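Cell division protein FtsZ 1 (Methanocaldococcus jannaschii, PDB 2VAP) binds GTP and, as a member of the tubulin-like FtsZ GTPase family, probably polymerises into the contractile Z ring that marks the cell division site. Local coordinates at residues K240-N245 / N314-W319; I146-K149 / L153-A156; F162-K167 / M202-A207; G99-G104 / M170-E175; N50-R55 / V214-V219. One frame throughout, in Å; residues are numbered along the deposited sequence.

Contact 1: K240-N245 / N314-W319; sequences KAVMNN and NATIIW
One methyl of V242 makes this contact, which buries a modest 126 Å² over both segments: its CG2 reaches out from the helix side and settles against two side chains on the near face of a strand, T316 and I318. The closest approach is to CG1 of I318, 3.5 Å from V242 CG2. On the threonine the methyl does the touching, with T316 CG2 3.8 Å from V242 CG2. In both pairs the side chains run past each other in opposite senses, so each overlap is side by side. The valine's first torsion (chi1 169°) explains the choice of branch: it places CG1 opposite the backbone N and swings CG2 beside that N, out over the strand. T316 is turned so that CG2 lies opposite its own backbone N; its OG1, on the other branch, stands 5.4 Å from V242 CG2 and adds no polar bond. T316 and I318 alternate with I317, whose CB points to the other face, as expected for neighbours along a strand. The strand is 316-323, an outermost strand of the four-stranded mixed sheet of the C-terminal FtsZ domain, paired through its backbone with A285 and I287 of strand 284-291. Helix 236-243 lies between that sheet and the GTPase domain: V242 also packs on L286 of strand 284-291, while M243 turns to L153 and V155 of strand 153-160. The V242 and T316 CA atoms are 6.8 Å apart, and the valine and threonine methyls meet across that distance.

Contact 2: I146-K149 / L153-A156; sequences ISKK and LTVA
S147 and T154 are joined by a hydroxyl-to-hydroxyl hydrogen bond, the one polar link between these segments: S147 OG donates to T154 OG1 over 2.8 Å. The serine can reach because its OG stands opposite the backbone N (chi1 176°), which carries it off the helix toward the strand. T154 OG1 is in turn hydrogen-bonded to the carbonyl O of A152, so two partners grip this buried oxygen and fix the rotation of the threonine.

Van der Waals packing surrounds that bond. The threonine methyl lies against the serine, with T154 CG2 3.8 Å from S147 CB. From the next residue along the helix, the aliphatic part of K148 comes across T154 at a slant, its CD 3.4 Å from T154 OG1. Bends at chi2 and chi3 fold the lysine chain back to do this.

The charged interaction lies just beyond. K148 NZ forms a salt bridge with D185 OD1, and the second carboxylate oxygen, OD2, accepts from T154 N; D185 therefore ties the lysine and the strand backbone together.

Both segments belong to a beta-alpha-beta unit of the GTPase domain, made of strand 124-130, helix 135-149 and strand 153-160. S147 also rests on V125 and T154 on I127, both of strand 124-130, while I146 packs on helix 112-119; L153 and V155 point away from helix 135-149 and meet helix 236-243.

Contact 3: F162-K167 / M202-A207; sequences FVMEGK and MPLKLA. With GDP (guanosine-5'-diphosphate), chain B.
F162 and L204 pack beside the ribose site of the nucleotide pocket in the tubulin-like GTPase domain, where the loop between strand 153-160 and helix 167-181 meets the start of helix 204-227. E165, in a short 3-10 turn of that loop, holds the sugar with both carboxylate oxygens: GDP O3' donates to E165 OE1 over 2.7 Å, and GDP O2' to E165 OE2 over 2.6 Å. OE2 has a second donor, F162 N at 3.0 Å, which comes from above the carboxylate plane, 38° out of it, and helps set the group's rotation. A leucine here would lack both oxygens and would probably leave both ribose hydroxyls and F162 N without the carboxylate that accepts from them. D212, farther along helix 204-227, also bonds to GDP. Behind the carboxylate the packing is apolar. The phenylalanine ring lies obliquely to its neighbours, its CZ 3.8 Å from A207 CB, and F196 and F208 meet it from elsewhere. M164, with CG set between its backbone N and carbonyl carbon (chi1 75°), lies along the leucine, SD 3.7 Å from L204 CD2. The other leucine methyl, L204 CD1, reaches the ring at F162 CD2, 3.6 Å away.

Contact 4: G99-G104 / M170-E175; sequences GNPKIG and MKNAME
N172 and P101 carry most of this small surface contact, which buries 88 Å² in all. The asparagine extends from its helix with CG beside the backbone N (chi1 -74°), and its amide packs on ring carbons CG and CD of the proline: P101 CG is 3.8 Å from N172 CG, and P101 CD lies 4.0 Å from N172 OD1. The two side chains cross at about a right angle, and the overlap runs from N172 CB through CG to OD1 against those two carbons. A glycine in place of the proline would remove them and would probably leave the N172 amide without its packing partner and freer to turn. G99 adds a little, its carbonyl O 3.9 Å from N172 OD1; two acceptors at this distance make no bond. With a positive phi of 81°, G99 ends a GTP-binding run that also includes A97 and G98. N100 follows as N-cap, its OD1 accepting from K102 N at 3.1 Å, which helps define the helix start that positions P101. Helix 101-110 thus touches helix 167-181 at the outer side of the GTPase domain, near the bound GDP, while A173 and M174 of helix 167-181 pack on L160 of strand 153-160.

Contact 5: N50-R55 / V214-V219; sequences NNTITR and VLINAV
I216 CD1 sits over the step from T52 to R55, one turn of the facing helix. It touches the backbone, 3.4 Å from T52 O, and has the threonine methyl T52 CG2 at 3.7 Å and the arginine's first carbon, R55 CB, at 3.6 Å. The isoleucine gets there by a bend: CG1 stands opposite the carbonyl carbon (chi1 -65°) and the second torsion (chi2 -52°) folds CD1 round toward the partner. T52 also faces L215, whose CD1 is 3.7 Å from T52 OG1; these two side chains cross nearly at right angles, whereas T52 and I216 slide past each other.

The next shell fixes the threonine and the arginine. T52 OG1 is hydrogen-bonded to the carbonyl O of A48, which belongs to the GTP-binding site. R55 NH2 forms salt bridges with E59, farther along its own helix 46-59, and with E213 of helix 204-227. The bridge to E213 spans the two helices just outside the 214-219 segment. I216 packs further on L56 and E59, and L215 touches the bound GDP.

The axes of the two short segments approach to 10.0 Å and cross at -63°, so the overlap is limited to about one turn of each helix. Helix 204-227, on its other side, carries V214, N217 and A218 against strand 249-256 of the C-terminal domain. No hydrogen bond joins the two segments: aliphatic groups meet in van der Waals packing, including methyls set against a carbonyl and a hydroxyl oxygen. With T52 OG1 bonded to A48 and the R55 charge met by carboxylates, methyls and CB are left for the interface.

Contacts 2, 4 and 5 lie within or against the GTPase domain, and contact 3 lies at its nucleotide pocket; contact 1 reaches the C-terminal sheet. Contacts 3 and 5 share helix 204-227, with centres 18 Å apart, and both touch GDP. The segments of contacts 3 and 4 adjoin in sequence near the start of helix 167-181, and their ranges alternate along the chain. Residues 146-156 fall between the two segments of contact 5, whose ends span most of the GTPase domain. Contacts 1 and 2, centres 17 Å apart, touch where residues 240-244 pack on L153 and V155 of strand 153-160. Helix 204-227 precedes helix 236-243, so one run of chain links the nucleotide site to the second domain.

Contact 1: K240-N245 / N314-W319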
# COMPACT_ATOMS: atom_id res chain seq x y z
N LYS A 240 -5.04 11.25 7.38
CA LYS A 240 -4.62 12.37 6.54
C LYS A 240 -3.52 13.20 7.20
O LYS A 240 -2.59 13.64 6.53
CB LYS A 240 -5.82 13.24 6.18
CG LYS A 240 -5.68 14.00 4.87
CD LYS A 240 -6.93 14.79 4.54
CE LYS A 240 -6.78 15.54 3.22
NZ LYS A 240 -8.00 16.32 2.89
N ALA A 241 -3.63 13.39 8.51
CA ALA A 241 -2.65 14.16 9.29
C ALA A 241 -1.24 13.57 9.22
O ALA A 241 -0.25 14.31 9.20
CB ALA A 241 -3.11 14.29 10.74
N VAL A 242 -1.16 12.24 9.18
CA VAL A 242 0.12 11.54 9.09
C VAL A 242 0.57 11.37 7.63
O VAL A 242 1.76 11.50 7.33
CB VAL A 242 0.06 10.16 9.81
CG1 VAL A 242 1.29 9.30 9.49
CG2 VAL A 242 -0.06 10.35 11.31
N MET A 243 -0.38 11.09 6.74
CA MET A 243 -0.05 10.71 5.37
C MET A 243 0.05 11.86 4.36
O MET A 243 0.63 11.69 3.29
CB MET A 243 -0.99 9.61 4.86
CG MET A 243 -1.00 8.36 5.72
SD MET A 243 -1.64 6.89 4.89
CE MET A 243 -0.16 6.30 4.07
N ASN A 244 -0.51 13.03 4.71
CA ASN A 244 -0.45 14.22 3.85
C ASN A 244 0.96 14.59 3.42
O ASN A 244 1.20 14.94 2.26
CB ASN A 244 -1.11 15.43 4.53
CG ASN A 244 -2.55 15.64 4.09
OD1 ASN A 244 -3.00 15.09 3.08
ND2 ASN A 244 -3.28 16.45 4.85
N ASN A 245 1.89 14.54 4.37
CA ASN A 245 3.30 14.77 4.10
C ASN A 245 4.15 13.63 4.64
O ASN A 245 5.17 13.84 5.30
CB ASN A 245 3.75 16.12 4.68
CG ASN A 245 3.09 17.31 3.99
OD1 ASN A 245 2.40 18.11 4.63
ND2 ASN A 245 3.29 17.42 2.68
N ASN A 314 8.95 12.33 19.26
CA ASN A 314 8.19 13.37 18.57
C ASN A 314 7.36 12.85 17.38
O ASN A 314 6.61 13.62 16.77
CB ASN A 314 9.12 14.50 18.11
CG ASN A 314 9.73 15.26 19.28
OD1 ASN A 314 9.04 15.64 20.22
ND2 ASN A 314 11.04 15.50 19.20
N ALA A 315 7.49 11.56 17.08
CA ALA A 315 6.78 10.96 15.95
C ALA A 315 5.27 10.87 16.18
O ALA A 315 4.82 10.51 17.27
CB ALA A 315 7.35 9.58 15.63
N THR A 316 4.51 11.20 15.14
CA THR A 316 3.05 11.13 15.20
C THR A 316 2.59 9.73 14.84
O THR A 316 2.76 9.27 13.70
CB THR A 316 2.39 12.17 14.25
OG1 THR A 316 2.99 13.45 14.45
CG2 THR A 316 0.89 12.26 14.50
N ILE A 317 2.00 9.04 15.81
CA ILE A 317 1.59 7.65 15.64
C ILE A 317 0.07 7.50 15.65
O ILE A 317 -0.60 7.94 16.59
CB ILE A 317 2.24 6.74 16.72
CG1 ILE A 317 3.77 6.76 16.59
CG2 ILE A 317 1.72 5.31 16.62
CD1 ILE A 317 4.52 6.33 17.83
N ILE A 318 -0.46 6.89 14.60
CA ILE A 318 -1.88 6.60 14.48
C ILE A 318 -2.08 5.08 14.42
O ILE A 318 -1.36 4.39 13.70
CB ILE A 318 -2.51 7.29 13.24
CG1 ILE A 318 -2.48 8.83 13.40
CG2 ILE A 318 -3.93 6.80 12.97
CD1 ILE A 318 -3.22 9.38 14.62
N TRP A 319 -3.05 4.57 15.18
CA TRP A 319 -3.22 3.13 15.32
C TRP A 319 -4.68 2.67 15.30
O TRP A 319 -5.59 3.43 15.63
CB TRP A 319 -2.56 2.65 16.62
CG TRP A 319 -3.27 3.10 17.86
CD1 TRP A 319 -3.23 4.34 18.43
CD2 TRP A 319 -4.13 2.30 18.69
NE1 TRP A 319 -4.02 4.37 19.55
CE2 TRP A 319 -4.58 3.13 19.74
CE3 TRP A 319 -4.56 0.97 18.65
CZ2 TRP A 319 -5.44 2.68 20.74
CZ3 TRP A 319 -5.42 0.52 19.64
CH2 TRP A 319 -5.84 1.37 20.68

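Contact 2: I146-K149 / L153-A156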
# COMPACT_ATOMS: atom_id res chain seq x y z
N ILE A 146 -2.76 12.49 -11.65
CA ILE A 146 -4.21 12.66 -11.84
C ILE A 146 -4.93 12.70 -10.48
O ILE A 146 -5.83 13.52 -10.27
CB ILE A 146 -4.80 11.56 -12.76
CG1 ILE A 146 -4.24 11.71 -14.18
CG2 ILE A 146 -6.32 11.62 -12.78
CD1 ILE A 146 -4.42 10.48 -15.07
N SER A 147 -4.51 11.81 -9.58
CA SER A 147 -5.07 11.75 -8.22
C SER A 147 -4.83 13.04 -7.45
O SER A 147 -5.75 13.55 -6.79
CB SER A 147 -4.48 10.56 -7.46
OG SER A 147 -4.93 10.55 -6.11
N LYS A 148 -3.62 13.58 -7.53
CA LYS A 148 -3.28 14.83 -6.86
C LYS A 148 -4.15 15.99 -7.36
O LYS A 148 -4.59 16.82 -6.57
CB LYS A 148 -1.80 15.17 -7.05
CG LYS A 148 -0.84 14.37 -6.16
CD LYS A 148 -1.07 14.61 -4.66
CE LYS A 148 -0.66 16.01 -4.23
NZ LYS A 148 -1.13 16.31 -2.85
N LYS A 149 -4.40 16.01 -8.67
CA LYS A 149 -5.16 17.08 -9.31
C LYS A 149 -6.66 17.06 -9.01
O LYS A 149 -7.36 18.04 -9.26
CB LYS A 149 -4.92 17.08 -10.83
CG LYS A 149 -3.53 17.56 -11.24
CD LYS A 149 -3.22 17.24 -12.70
CE LYS A 149 -3.91 18.21 -13.65
NZ LYS A 149 -3.58 17.90 -15.07
N LEU A 153 -6.03 12.43 -1.25
CA LEU A 153 -4.84 11.98 -0.54
C LEU A 153 -4.24 10.84 -1.36
O LEU A 153 -4.87 9.80 -1.55
CB LEU A 153 -5.19 11.50 0.88
CG LEU A 153 -4.09 10.88 1.75
CD1 LEU A 153 -2.94 11.85 2.01
CD2 LEU A 153 -4.68 10.38 3.06
N THR A 154 -3.03 11.07 -1.87
CA THR A 154 -2.43 10.20 -2.87
C THR A 154 -1.31 9.35 -2.28
O THR A 154 -0.25 9.86 -1.91
CB THR A 154 -1.92 11.03 -4.07
OG1 THR A 154 -2.98 11.85 -4.56
CG2 THR A 154 -1.41 10.14 -5.19
N VAL A 155 -1.56 8.04 -2.19
CA VAL A 155 -0.62 7.11 -1.57
C VAL A 155 -0.23 6.01 -2.55
O VAL A 155 -1.10 5.34 -3.12
CB VAL A 155 -1.22 6.47 -0.28
CG1 VAL A 155 -0.26 5.45 0.32
CG2 VAL A 155 -1.55 7.55 0.75
N ALA A 156 1.07 5.83 -2.75
CA ALA A 156 1.57 4.74 -3.58
C ALA A 156 2.09 3.62 -2.69
O ALA A 156 2.76 3.87 -1.69
CB ALA A 156 2.65 5.23 -4.53

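Contact 3: F162-K167 / M202-A207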
# COMPACT_ATOMS: atom_id res chain seq x y z
N PHE A 162 13.55 -7.78 -7.47
CA PHE A 162 14.63 -8.61 -6.93
C PHE A 162 15.91 -8.32 -7.70
O PHE A 162 15.86 -7.99 -8.89
CB PHE A 162 14.30 -10.09 -7.06
CG PHE A 162 13.09 -10.53 -6.28
CD1 PHE A 162 13.19 -10.87 -4.94
CD2 PHE A 162 11.85 -10.64 -6.91
CE1 PHE A 162 12.08 -11.30 -4.22
CE2 PHE A 162 10.73 -11.06 -6.19
CZ PHE A 162 10.84 -11.39 -4.85
N VAL A 163 17.06 -8.46 -7.04
CA VAL A 163 18.36 -8.24 -7.69
C VAL A 163 18.56 -9.16 -8.90
O VAL A 163 19.12 -8.73 -9.92
CB VAL A 163 19.53 -8.37 -6.68
CG1 VAL A 163 20.88 -8.43 -7.40
CG2 VAL A 163 19.52 -7.20 -5.70
N MET A 164 18.08 -10.40 -8.80
CA MET A 164 18.26 -11.38 -9.88
C MET A 164 17.49 -11.03 -11.16
O MET A 164 17.69 -11.66 -12.20
CB MET A 164 17.94 -12.80 -9.40
CG MET A 164 16.46 -13.13 -9.24
SD MET A 164 16.19 -14.90 -9.02
CE MET A 164 16.72 -15.12 -7.33
N GLU A 165 16.61 -10.03 -11.08
CA GLU A 165 15.88 -9.55 -12.25
C GLU A 165 16.75 -8.70 -13.17
O GLU A 165 16.40 -8.49 -14.34
CB GLU A 165 14.63 -8.76 -11.83
CG GLU A 165 13.60 -9.58 -11.08
CD GLU A 165 12.29 -8.84 -10.89
OE1 GLU A 165 11.72 -8.40 -11.91
OE2 GLU A 165 11.84 -8.70 -9.74
N GLY A 166 17.87 -8.21 -12.65
CA GLY A 166 18.86 -7.49 -13.47
C GLY A 166 18.94 -6.00 -13.22
O GLY A 166 18.08 -5.41 -12.55
N LYS A 167 19.98 -5.39 -13.78
CA LYS A 167 20.28 -3.97 -13.58
C LYS A 167 19.30 -3.04 -14.28
O LYS A 167 18.96 -1.98 -13.76
CB LYS A 167 21.71 -3.65 -14.03
CG LYS A 167 22.80 -4.35 -13.22
CD LYS A 167 24.18 -4.04 -13.77
CE LYS A 167 25.26 -4.80 -13.01
NZ LYS A 167 26.62 -4.50 -13.54
N MET A 202 14.37 -19.14 -2.01
CA MET A 202 13.09 -19.46 -2.62
C MET A 202 13.22 -19.32 -4.14
O MET A 202 13.88 -18.40 -4.61
CB MET A 202 12.01 -18.50 -2.09
CG MET A 202 10.61 -18.70 -2.65
SD MET A 202 9.71 -20.06 -1.88
CE MET A 202 9.03 -19.27 -0.43
N PRO A 203 12.61 -20.25 -4.91
CA PRO A 203 12.59 -20.08 -6.37
C PRO A 203 11.87 -18.78 -6.73
O PRO A 203 10.88 -18.43 -6.08
CB PRO A 203 11.77 -21.28 -6.85
CG PRO A 203 11.87 -22.28 -5.77
CD PRO A 203 11.92 -21.49 -4.50
N LEU A 204 12.38 -18.08 -7.74
CA LEU A 204 11.87 -16.76 -8.10
C LEU A 204 10.36 -16.74 -8.33
O LEU A 204 9.67 -15.83 -7.86
CB LEU A 204 12.62 -16.19 -9.31
CG LEU A 204 12.32 -14.74 -9.72
CD1 LEU A 204 12.65 -13.75 -8.61
CD2 LEU A 204 13.06 -14.38 -11.00
N LYS A 205 9.85 -17.74 -9.05
CA LYS A 205 8.42 -17.83 -9.34
C LYS A 205 7.56 -17.95 -8.08
O LYS A 205 6.43 -17.45 -8.05
CB LYS A 205 8.12 -18.98 -10.32
CG LYS A 205 8.46 -20.38 -9.83
CD LYS A 205 8.07 -21.43 -10.85
CE LYS A 205 8.30 -22.84 -10.32
NZ LYS A 205 7.92 -23.87 -11.32
N LEU A 206 8.10 -18.59 -7.05
CA LEU A 206 7.40 -18.72 -5.77
C LEU A 206 7.65 -17.51 -4.86
O LEU A 206 6.83 -17.19 -4.01
CB LEU A 206 7.79 -20.02 -5.06
CG LEU A 206 7.47 -21.34 -5.78
CD1 LEU A 206 8.12 -22.52 -5.06
CD2 LEU A 206 5.97 -21.57 -5.92
N ALA A 207 8.79 -16.85 -5.06
CA ALA A 207 9.11 -15.61 -4.35
C ALA A 207 8.15 -14.48 -4.75
O ALA A 207 7.85 -13.60 -3.94
CB ALA A 207 10.56 -15.20 -4.60
PB GDP B . 4.48 -4.47 -16.31
O1B GDP B . 5.12 -4.01 -17.60
O2B GDP B . 3.19 -5.19 -16.62
O3B GDP B . 4.20 -3.27 -15.44
O3A GDP B . 5.51 -5.46 -15.57
PA GDP B . 5.09 -6.50 -14.41
O1A GDP B . 3.99 -5.95 -13.54
O2A GDP B . 4.72 -7.85 -14.99
O5' GDP B . 6.45 -6.63 -13.57
C5' GDP B . 7.05 -5.47 -13.00
C4' GDP B . 7.75 -5.85 -11.71
O4' GDP B . 6.82 -6.45 -10.80
C3' GDP B . 8.84 -6.89 -11.95
O3' GDP B . 10.12 -6.27 -12.14
C2' GDP B . 8.79 -7.77 -10.71
O2' GDP B . 9.69 -7.28 -9.72
C1' GDP B . 7.37 -7.62 -10.20
N9 GDP B . 6.53 -8.81 -10.53
C8 GDP B . 6.50 -9.50 -11.68
N7 GDP B . 5.60 -10.52 -11.62
C5 GDP B . 5.04 -10.48 -10.39
C6 GDP B . 4.01 -11.26 -9.65
O6 GDP B . 3.44 -12.23 -10.18
N1 GDP B . 3.72 -10.88 -8.39
C2 GDP B . 4.32 -9.83 -7.80
N2 GDP B . 3.98 -9.50 -6.53
N3 GDP B . 5.26 -9.08 -8.42
C4 GDP B . 5.65 -9.35 -9.69

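Contact 4: G99-G104 / M170-E175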
# COMPACT_ATOMS: atom_id res chain seq x y z
N GLY A 99 8.05 -3.96 -21.29
CA GLY A 99 9.04 -3.54 -20.29
C GLY A 99 9.58 -2.13 -20.46
O GLY A 99 10.50 -1.73 -19.74
N ASN A 100 9.00 -1.37 -21.39
CA ASN A 100 9.42 0.01 -21.64
C ASN A 100 8.53 1.01 -20.90
O ASN A 100 7.36 1.18 -21.25
CB ASN A 100 9.43 0.31 -23.14
CG ASN A 100 10.16 1.60 -23.49
OD1 ASN A 100 10.35 2.49 -22.65
ND2 ASN A 100 10.58 1.71 -24.75
N PRO A 101 9.08 1.67 -19.86
CA PRO A 101 8.31 2.63 -19.06
C PRO A 101 7.75 3.80 -19.87
O PRO A 101 6.67 4.31 -19.55
CB PRO A 101 9.33 3.14 -18.03
CG PRO A 101 10.36 2.06 -17.96
CD PRO A 101 10.46 1.55 -19.36
N LYS A 102 8.47 4.22 -20.91
CA LYS A 102 8.03 5.31 -21.78
C LYS A 102 6.71 4.98 -22.49
O LYS A 102 5.87 5.86 -22.68
CB LYS A 102 9.11 5.68 -22.80
CG LYS A 102 10.30 6.43 -22.19
CD LYS A 102 11.26 6.93 -23.26
CE LYS A 102 12.19 5.83 -23.76
NZ LYS A 102 13.16 6.35 -24.77
N ILE A 103 6.55 3.71 -22.87
CA ILE A 103 5.31 3.25 -23.50
C ILE A 103 4.15 3.25 -22.50
O ILE A 103 3.05 3.69 -22.82
CB ILE A 103 5.49 1.85 -24.16
CG1 ILE A 103 6.54 1.91 -25.28
CG2 ILE A 103 4.15 1.33 -24.70
CD1 ILE A 103 6.88 0.57 -25.91
N GLY A 104 4.42 2.77 -21.28
CA GLY A 104 3.43 2.78 -20.20
C GLY A 104 2.98 4.18 -19.83
O GLY A 104 1.80 4.42 -19.58
N MET A 170 15.98 -2.72 -12.29
CA MET A 170 16.16 -1.87 -11.10
C MET A 170 16.31 -0.39 -11.47
O MET A 170 15.72 0.47 -10.82
CB MET A 170 17.35 -2.35 -10.26
CG MET A 170 17.57 -1.56 -8.96
SD MET A 170 16.15 -1.56 -7.83
CE MET A 170 16.31 -3.18 -7.08
N LYS A 171 17.09 -0.11 -12.52
CA LYS A 171 17.28 1.26 -13.00
C LYS A 171 15.94 1.88 -13.42
O LYS A 171 15.63 3.00 -13.02
CB LYS A 171 18.28 1.30 -14.16
CG LYS A 171 18.64 2.70 -14.63
CD LYS A 171 19.57 2.66 -15.84
CE LYS A 171 19.85 4.06 -16.37
NZ LYS A 171 20.70 4.87 -15.45
N ASN A 172 15.17 1.13 -14.20
CA ASN A 172 13.83 1.56 -14.60
C ASN A 172 12.91 1.80 -13.40
O ASN A 172 12.21 2.80 -13.33
CB ASN A 172 13.20 0.55 -15.57
CG ASN A 172 13.79 0.63 -16.98
OD1 ASN A 172 13.59 -0.28 -17.79
ND2 ASN A 172 14.51 1.70 -17.27
N ALA A 173 12.95 0.87 -12.44
CA ALA A 173 12.16 0.97 -11.21
C ALA A 173 12.48 2.23 -10.41
O ALA A 173 11.57 2.91 -9.92
CB ALA A 173 12.36 -0.27 -10.35
N MET A 174 13.77 2.53 -10.28
CA MET A 174 14.23 3.67 -9.49
C MET A 174 13.93 5.01 -10.16
O MET A 174 13.68 6.00 -9.48
CB MET A 174 15.72 3.54 -9.18
CG MET A 174 16.06 2.45 -8.17
SD MET A 174 15.18 2.60 -6.59
CE MET A 174 15.83 4.15 -5.97
N GLU A 175 13.94 5.02 -11.50
CA GLU A 175 13.52 6.20 -12.26
C GLU A 175 12.02 6.44 -12.08
O GLU A 175 11.58 7.59 -11.95
CB GLU A 175 13.87 6.06 -13.74
CG GLU A 175 15.36 6.21 -14.03
CD GLU A 175 15.71 6.04 -15.51
OE1 GLU A 175 14.84 5.61 -16.29
OE2 GLU A 175 16.87 6.34 -15.88

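Contact 5: N50-R55 / V214-V219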
# COMPACT_ATOMS: atom_id res chain seq x y z
N ASN A 50 -2.28 -5.57 -11.49
CA ASN A 50 -3.54 -6.24 -11.81
C ASN A 50 -3.75 -7.49 -10.95
O ASN A 50 -4.86 -7.73 -10.47
CB ASN A 50 -3.59 -6.61 -13.30
CG ASN A 50 -3.87 -5.42 -14.19
OD1 ASN A 50 -3.83 -4.26 -13.77
ND2 ASN A 50 -4.16 -5.70 -15.46
N ASN A 51 -2.68 -8.26 -10.76
CA ASN A 51 -2.71 -9.44 -9.90
C ASN A 51 -3.08 -9.08 -8.46
O ASN A 51 -3.85 -9.80 -7.82
CB ASN A 51 -1.35 -10.16 -9.94
CG ASN A 51 -1.39 -11.53 -9.29
OD1 ASN A 51 -2.25 -12.36 -9.61
ND2 ASN A 51 -0.46 -11.78 -8.38
N THR A 52 -2.55 -7.96 -7.98
CA THR A 52 -2.87 -7.43 -6.66
C THR A 52 -4.36 -7.08 -6.56
O THR A 52 -5.03 -7.46 -5.60
CB THR A 52 -2.00 -6.20 -6.30
OG1 THR A 52 -0.61 -6.57 -6.35
CG2 THR A 52 -2.33 -5.67 -4.91
N ILE A 53 -4.88 -6.39 -7.58
CA ILE A 53 -6.29 -6.01 -7.63
C ILE A 53 -7.22 -7.23 -7.61
O ILE A 53 -8.21 -7.24 -6.87
CB ILE A 53 -6.60 -5.10 -8.86
CG1 ILE A 53 -5.93 -3.73 -8.72
CG2 ILE A 53 -8.11 -4.94 -9.08
CD1 ILE A 53 -6.47 -2.83 -7.60
N THR A 54 -6.90 -8.24 -8.41
CA THR A 54 -7.67 -9.48 -8.48
C THR A 54 -7.82 -10.11 -7.09
O THR A 54 -8.92 -10.48 -6.68
CB THR A 54 -7.04 -10.50 -9.46
OG1 THR A 54 -7.01 -9.94 -10.77
CG2 THR A 54 -7.83 -11.80 -9.49
N ARG A 55 -6.70 -10.23 -6.38
CA ARG A 55 -6.67 -10.81 -5.04
C ARG A 55 -7.47 -9.99 -4.04
O ARG A 55 -8.16 -10.55 -3.18
CB ARG A 55 -5.22 -10.98 -4.56
CG ARG A 55 -4.42 -12.06 -5.29
CD ARG A 55 -4.81 -13.48 -4.86
NE ARG A 55 -4.72 -13.67 -3.41
CZ ARG A 55 -3.62 -14.06 -2.76
NH1 ARG A 55 -2.50 -14.31 -3.42
NH2 ARG A 55 -3.65 -14.20 -1.44
N VAL A 214 2.56 -10.02 0.57
CA VAL A 214 3.06 -8.82 1.24
C VAL A 214 2.35 -7.57 0.72
O VAL A 214 1.93 -6.72 1.50
CB VAL A 214 4.60 -8.70 1.12
CG1 VAL A 214 5.09 -7.34 1.61
CG2 VAL A 214 5.28 -9.82 1.89
N LEU A 215 2.20 -7.48 -0.61
CA LEU A 215 1.47 -6.38 -1.24
C LEU A 215 0.01 -6.33 -0.78
O LEU A 215 -0.51 -5.25 -0.48
CB LEU A 215 1.54 -6.47 -2.76
CG LEU A 215 2.72 -5.81 -3.48
CD1 LEU A 215 2.82 -6.31 -4.91
CD2 LEU A 215 2.60 -4.28 -3.45
N ILE A 216 -0.63 -7.49 -0.73
CA ILE A 216 -2.01 -7.61 -0.24
C ILE A 216 -2.11 -7.13 1.21
O ILE A 216 -2.96 -6.29 1.53
CB ILE A 216 -2.56 -9.06 -0.38
CG1 ILE A 216 -2.69 -9.46 -1.86
CG2 ILE A 216 -3.90 -9.23 0.35
CD1 ILE A 216 -3.46 -8.48 -2.74
N ASN A 217 -1.23 -7.65 2.07
CA ASN A 217 -1.19 -7.25 3.48
C ASN A 217 -0.97 -5.75 3.68
O ASN A 217 -1.58 -5.15 4.57
CB ASN A 217 -0.11 -8.04 4.23
CG ASN A 217 -0.58 -9.42 4.67
OD1 ASN A 217 -0.48 -9.77 5.84
ND2 ASN A 217 -1.09 -10.21 3.73
N ALA A 218 -0.12 -5.16 2.85
CA ALA A 218 0.19 -3.73 2.93
C ALA A 218 -0.98 -2.86 2.47
O ALA A 218 -1.39 -1.94 3.19
CB ALA A 218 1.45 -3.40 2.13
N VAL A 219 -1.52 -3.15 1.29
CA VAL A 219 -2.62 -2.37 0.71
C VAL A 219 -3.92 -2.58 1.50
O VAL A 219 -4.55 -1.61 1.93
CB VAL A 219 -2.82 -2.66 -0.80
CG1 VAL A 219 -4.04 -1.92 -1.35
CG2 VAL A 219 -1.58 -2.28 -1.60